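Local coordinates for protein molybdopterin biosynthesis enzyme, MoaB (Thermus thermophilus, PDB 3MCH) that probably takes part in molybdenum cofactor biosynthesis, where it is likely to bind molybdopterin, at residues B[53-58]-B[118-123]; B[122-127]-B[147-152]. All coordinates share one frame; numbering follows the deposited sequence.

Contact 1. Residues B[53-58]-B[118-123]; sequences VLRLWA and GVRGRT
A58, on the last full turn of helix 47-60, lays its methyl against the hairpin that joins two strands. Its CB lies 3.6 Å from T123 OG1 and 4.1 Å from R120 CD, so one small side chain meets both residues that flank the turn. This is a two-residue turn close to type II', with G121 at positive phi, and T123 N bonds to R120 O at 2.9 Å.

Polar linkage across the contact runs through one water. It donates to A58 O at 3.1 Å and to T123 OG1 at 2.8 Å, and accepts from R122 N at 2.8 Å, tying helix to turn. T123 OG1, placed beside its own backbone N (chi1 -56°), also bonds to L63 O.

Among the charged groups, R55 and R120 bring NH2 to within 3.9 Å of NH2, their guanidinium planes 90° apart. R120, extended from CG to NE, forms a salt bridge through NH2 to D59 and bonds through NH1 to L87 O, which probably eases the proximity of like charges.

Helix 47-60 packs over strand 65-69, the sheet neighbour of strand 123-128; its I66 touches L54, W57 and T123, and L54 further reaches L7 of strand 2-9.

Contact 2. Residues B[122-127]-B[147-152]; sequences RTLILN and PHALSL
L124 and L150 meet almost at right angles, strand side chain against helix side chain, in a contact that is wholly apolar across the interface. The closest approach, 3.8 Å, is between L124 CB and L150 CD2; the same methyl of L150 lies 4.0 Å from L124 CD2. One methyl of L150 thus spans the root and one tip of the L124 side chain, set across it. L150 leaves the helix obliquely to the strand, and with CG beside its backbone N (chi1 -75°) the chain swings CD2 onto L124. A149, one residue earlier, adds its methyl: A149 CB is 4.2 Å from L124 CD2, so that this branch touches two successive helix residues. All three side chains are buried.

Each segment keeps its hydrogen bonding to its own side: L124 bonds through its backbone to D64 and I66, and within the helix S151 OG donates to H148 O at 2.7 Å, 28° out of the carbonyl plane. L152 N donates to the same oxygen at 3.3 Å from the same face. The serine hydroxyl folds back onto its own helix.

Helix 146-154 packs on the sheet, with L65 of strand 65-69 touching both L124 and L150, and F35 of strand 35-43 also against L150. Beyond A149 lies L74 of the second subunit, which also packs on L152, so the helix is held between sheet and second subunit.

Contacts 1 and 2 share R122 and T123, and their centres lie about 10 Å apart. Successive residues of strand 123-128 serve them in turn: T123 points to helix 47-60 and L124 to helix 146-154, so the two helices lie on opposite faces of one sheet, the usual alternation in a layered alpha/beta fold. Strands 117-120 and 123-128 connect the contacts directly. G118 O is 2.8 Å from I125 N, a probable hydrogen bond of the antiparallel pair, and V119 CG2 packs 4.0 Å from L124 CD1. Contact 1 is partly exposed at the hairpin, whereas contact 2 is buried and leads on to a neighbouring subunit.

Contact 1. Residues B[53-58]-B[118-123]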
loop_
_atom_site.group_PDB
_atom_site.type_symbol
_atom_site.label_atom_id
_atom_site.label_comp_id
_atom_site.label_asym_id
_atom_site.label_seq_id
_atom_site.Cartn_x
_atom_site.Cartn_y
_atom_site.Cartn_z
ATOM N N VAL B 53 -18.034 18.311 4.893
ATOM C CA VAL B 53 -19.055 17.384 4.420
ATOM C C VAL B 53 -18.783 15.972 4.930
ATOM O O VAL B 53 -19.684 15.306 5.432
ATOM C CB VAL B 53 -19.121 17.353 2.874
ATOM C CG1 VAL B 53 -20.132 16.307 2.415
ATOM C CG2 VAL B 53 -19.513 18.726 2.340
ATOM N N LEU B 54 -17.543 15.511 4.800
ATOM C CA LEU B 54 -17.197 14.173 5.270
ATOM C C LEU B 54 -17.450 14.058 6.766
ATOM O O LEU B 54 -17.909 13.025 7.254
ATOM C CB LEU B 54 -15.724 13.861 4.970
ATOM C CG LEU B 54 -15.310 13.713 3.505
ATOM C CD1 LEU B 54 -13.814 13.405 3.435
ATOM C CD2 LEU B 54 -16.122 12.601 2.845
ATOM N N ARG B 55 -17.154 15.132 7.491
ATOM C CA ARG B 55 -17.342 15.165 8.935
ATOM C C ARG B 55 -18.832 15.072 9.257
ATOM O O ARG B 55 -19.248 14.302 10.123
ATOM C CB ARG B 55 -16.773 16.470 9.500
ATOM C CG ARG B 55 -16.545 16.464 11.000
ATOM C CD ARG B 55 -16.237 17.869 11.505
ATOM N NE ARG B 55 -15.148 18.504 10.763
ATOM C CZ ARG B 55 -13.868 18.155 10.852
ATOM N NH1 ARG B 55 -12.955 18.794 10.132
ATOM N NH2 ARG B 55 -13.495 17.177 11.669
ATOM N N LEU B 56 -19.622 15.870 8.549
ATOM C CA LEU B 56 -21.071 15.907 8.722
ATOM C C LEU B 56 -21.701 14.546 8.438
ATOM O O LEU B 56 -22.448 14.004 9.256
ATOM C CB LEU B 56 -21.680 16.936 7.766
ATOM C CG LEU B 56 -22.390 18.174 8.319
ATOM C CD1 LEU B 56 -21.430 18.998 9.157
ATOM C CD2 LEU B 56 -22.930 18.995 7.158
ATOM N N TRP B 57 -21.392 14.001 7.266
ATOM C CA TRP B 57 -21.936 12.720 6.837
ATOM C C TRP B 57 -21.603 11.548 7.752
ATOM O O TRP B 57 -22.438 10.677 7.983
ATOM C CB TRP B 57 -21.465 12.415 5.414
ATOM C CG TRP B 57 -22.145 13.252 4.371
ATOM C CD1 TRP B 57 -22.979 14.318 4.584
ATOM C CD2 TRP B 57 -22.072 13.080 2.954
ATOM N NE1 TRP B 57 -23.431 14.813 3.386
ATOM C CE2 TRP B 57 -22.892 14.071 2.368
ATOM C CE3 TRP B 57 -21.394 12.182 2.117
ATOM C CZ2 TRP B 57 -23.054 14.188 0.984
ATOM C CZ3 TRP B 57 -21.555 12.299 0.743
ATOM C CH2 TRP B 57 -22.379 13.294 0.190
ATOM N N ALA B 58 -20.385 11.526 8.276
ATOM C CA ALA B 58 -19.980 10.444 9.153
ATOM C C ALA B 58 -20.443 10.671 10.583
ATOM O O ALA B 58 -21.151 9.847 11.154
ATOM C CB ALA B 58 -18.462 10.286 9.121
ATOM N N GLY B 118 -10.610 4.302 4.203
ATOM C CA GLY B 118 -10.470 4.186 5.637
ATOM C C GLY B 118 -11.778 4.283 6.379
ATOM O O GLY B 118 -12.852 4.367 5.781
ATOM N N VAL B 119 -11.679 4.281 7.701
ATOM C CA VAL B 119 -12.854 4.357 8.549
ATOM C C VAL B 119 -12.782 5.543 9.497
ATOM O O VAL B 119 -11.717 5.873 10.015
ATOM C CB VAL B 119 -12.996 3.070 9.402
ATOM C CG1 VAL B 119 -14.157 3.199 10.389
ATOM C CG2 VAL B 119 -13.198 1.865 8.481
ATOM N N ARG B 120 -13.921 6.199 9.684
ATOM C CA ARG B 120 -14.046 7.298 10.633
ATOM C C ARG B 120 -15.306 6.919 11.402
ATOM O O ARG B 120 -16.389 6.806 10.816
ATOM C CB ARG B 120 -14.239 8.656 9.949
ATOM C CG ARG B 120 -14.300 9.801 10.965
ATOM C CD ARG B 120 -14.697 11.137 10.352
ATOM N NE ARG B 120 -14.995 12.125 11.388
ATOM C CZ ARG B 120 -14.082 12.752 12.127
ATOM N NH1 ARG B 120 -12.790 12.509 11.949
ATOM N NH2 ARG B 120 -14.465 13.620 13.058
ATOM N N GLY B 121 -15.167 6.693 12.705
ATOM C CA GLY B 121 -16.316 6.294 13.498
ATOM C C GLY B 121 -16.833 4.961 12.986
ATOM O O GLY B 121 -16.133 3.954 13.055
ATOM N N ARG B 122 -18.056 4.949 12.467
ATOM C CA ARG B 122 -18.638 3.731 11.919
ATOM C C ARG B 122 -18.988 3.956 10.455
ATOM O O ARG B 122 -19.993 3.449 9.960
ATOM C CB ARG B 122 -19.883 3.331 12.706
ATOM C CG ARG B 122 -19.571 2.576 13.996
ATOM C CD ARG B 122 -20.805 2.462 14.862
ATOM N NE ARG B 122 -21.149 3.750 15.455
ATOM C CZ ARG B 122 -22.387 4.222 15.558
ATOM N NH1 ARG B 122 -22.600 5.406 16.117
ATOM N NH2 ARG B 122 -23.409 3.517 15.089
ATOM N N THR B 123 -18.141 4.721 9.775
ATOM C CA THR B 123 -18.342 5.039 8.367
ATOM C C THR B 123 -17.117 4.678 7.534
ATOM O O THR B 123 -15.993 5.057 7.864
ATOM C CB THR B 123 -18.629 6.545 8.176
ATOM O OG1 THR B 123 -19.759 6.916 8.975
ATOM C CG2 THR B 123 -18.922 6.858 6.708
HETATM O O HOH W 1 -19.618 7.183 11.773
#

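Contact 2. Residues B[122-127]-B[147-152]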
loop_
_atom_site.group_PDB
_atom_site.type_symbol
_atom_site.label_atom_id
_atom_site.label_comp_id
_atom_site.label_asym_id
_atom_site.label_seq_id
_atom_site.Cartn_x
_atom_site.Cartn_y
_atom_site.Cartn_z
ATOM N N ARG B 122 -18.056 4.949 12.467
ATOM C CA ARG B 122 -18.638 3.731 11.919
ATOM C C ARG B 122 -18.988 3.956 10.455
ATOM O O ARG B 122 -19.993 3.449 9.960
ATOM C CB ARG B 122 -19.883 3.331 12.706
ATOM C CG ARG B 122 -19.571 2.576 13.996
ATOM C CD ARG B 122 -20.805 2.462 14.862
ATOM N NE ARG B 122 -21.149 3.750 15.455
ATOM C CZ ARG B 122 -22.387 4.222 15.558
ATOM N NH1 ARG B 122 -22.600 5.406 16.117
ATOM N NH2 ARG B 122 -23.409 3.517 15.089
ATOM N N THR B 123 -18.141 4.721 9.775
ATOM C CA THR B 123 -18.342 5.039 8.367
ATOM C C THR B 123 -17.117 4.678 7.534
ATOM O O THR B 123 -15.993 5.057 7.864
ATOM C CB THR B 123 -18.629 6.545 8.176
ATOM O OG1 THR B 123 -19.759 6.916 8.975
ATOM C CG2 THR B 123 -18.922 6.858 6.708
ATOM N N LEU B 124 -17.342 3.931 6.456
ATOM C CA LEU B 124 -16.260 3.552 5.555
ATOM C C LEU B 124 -16.215 4.608 4.464
ATOM O O LEU B 124 -17.246 4.945 3.885
ATOM C CB LEU B 124 -16.535 2.175 4.940
ATOM C CG LEU B 124 -15.499 1.614 3.966
ATOM C CD1 LEU B 124 -14.163 1.395 4.672
ATOM C CD2 LEU B 124 -16.027 0.300 3.400
ATOM N N ILE B 125 -15.020 5.125 4.187
ATOM C CA ILE B 125 -14.842 6.164 3.184
ATOM C C ILE B 125 -13.838 5.735 2.123
ATOM O O ILE B 125 -12.718 5.326 2.445
ATOM C CB ILE B 125 -14.342 7.485 3.839
ATOM C CG1 ILE B 125 -15.279 7.876 4.983
ATOM C CG2 ILE B 125 -14.271 8.600 2.804
ATOM C CD1 ILE B 125 -14.958 7.203 6.292
ATOM N N LEU B 126 -14.255 5.812 0.860
ATOM C CA LEU B 126 -13.386 5.463 -0.262
ATOM C C LEU B 126 -13.281 6.638 -1.227
ATOM O O LEU B 126 -14.294 7.263 -1.551
ATOM C CB LEU B 126 -13.942 4.258 -1.036
ATOM C CG LEU B 126 -13.661 2.839 -0.529
ATOM C CD1 LEU B 126 -14.242 2.633 0.851
ATOM C CD2 LEU B 126 -14.257 1.850 -1.520
ATOM N N ASN B 127 -12.060 6.931 -1.676
ATOM C CA ASN B 127 -11.803 8.001 -2.648
ATOM C C ASN B 127 -11.727 7.376 -4.042
ATOM O O ASN B 127 -10.712 6.762 -4.385
ATOM C CB ASN B 127 -10.441 8.671 -2.422
ATOM C CG ASN B 127 -10.353 9.453 -1.130
ATOM O OD1 ASN B 127 -9.254 9.660 -0.617
ATOM N ND2 ASN B 127 -11.486 9.917 -0.614
ATOM N N PRO B 147 -19.952 -5.237 0.774
ATOM C CA PRO B 147 -20.954 -5.517 1.810
ATOM C C PRO B 147 -20.316 -6.104 3.075
ATOM O O PRO B 147 -20.643 -5.695 4.190
ATOM C CB PRO B 147 -21.891 -6.507 1.127
ATOM C CG PRO B 147 -21.825 -6.084 -0.318
ATOM C CD PRO B 147 -20.338 -5.852 -0.509
ATOM N N HIS B 148 -19.407 -7.064 2.899
ATOM C CA HIS B 148 -18.740 -7.684 4.043
ATOM C C HIS B 148 -17.985 -6.621 4.837
ATOM O O HIS B 148 -18.038 -6.587 6.068
ATOM C CB HIS B 148 -17.752 -8.764 3.581
ATOM C CG HIS B 148 -17.124 -9.527 4.710
ATOM N ND1 HIS B 148 -17.812 -10.467 5.447
ATOM C CD2 HIS B 148 -15.882 -9.466 5.247
ATOM C CE1 HIS B 148 -17.022 -10.953 6.389
ATOM N NE2 HIS B 148 -15.845 -10.361 6.290
ATOM N N ALA B 149 -17.275 -5.757 4.121
ATOM C CA ALA B 149 -16.515 -4.686 4.746
ATOM C C ALA B 149 -17.421 -3.785 5.580
ATOM O O ALA B 149 -17.113 -3.466 6.732
ATOM C CB ALA B 149 -15.814 -3.858 3.674
ATOM N N LEU B 150 -18.534 -3.369 4.989
ATOM C CA LEU B 150 -19.471 -2.488 5.679
ATOM C C LEU B 150 -20.111 -3.140 6.900
ATOM O O LEU B 150 -20.336 -2.474 7.907
ATOM C CB LEU B 150 -20.553 -1.999 4.701
ATOM C CG LEU B 150 -20.041 -0.932 3.726
ATOM C CD1 LEU B 150 -20.983 -0.799 2.536
ATOM C CD2 LEU B 150 -19.899 0.397 4.461
ATOM N N SER B 151 -20.393 -4.440 6.829
ATOM C CA SER B 151 -21.008 -5.109 7.974
ATOM C C SER B 151 -20.072 -5.077 9.185
ATOM O O SER B 151 -20.521 -4.940 10.321
ATOM C CB SER B 151 -21.398 -6.555 7.627
ATOM O OG SER B 151 -20.273 -7.348 7.292
ATOM N N LEU B 152 -18.769 -5.176 8.939
ATOM C CA LEU B 152 -17.790 -5.146 10.022
ATOM C C LEU B 152 -17.622 -3.743 10.595
ATOM O O LEU B 152 -17.576 -3.553 11.811
ATOM C CB LEU B 152 -16.440 -5.665 9.526
ATOM C CG LEU B 152 -16.401 -7.165 9.223
ATOM C CD1 LEU B 152 -15.012 -7.551 8.737
ATOM C CD2 LEU B 152 -16.766 -7.952 10.482
#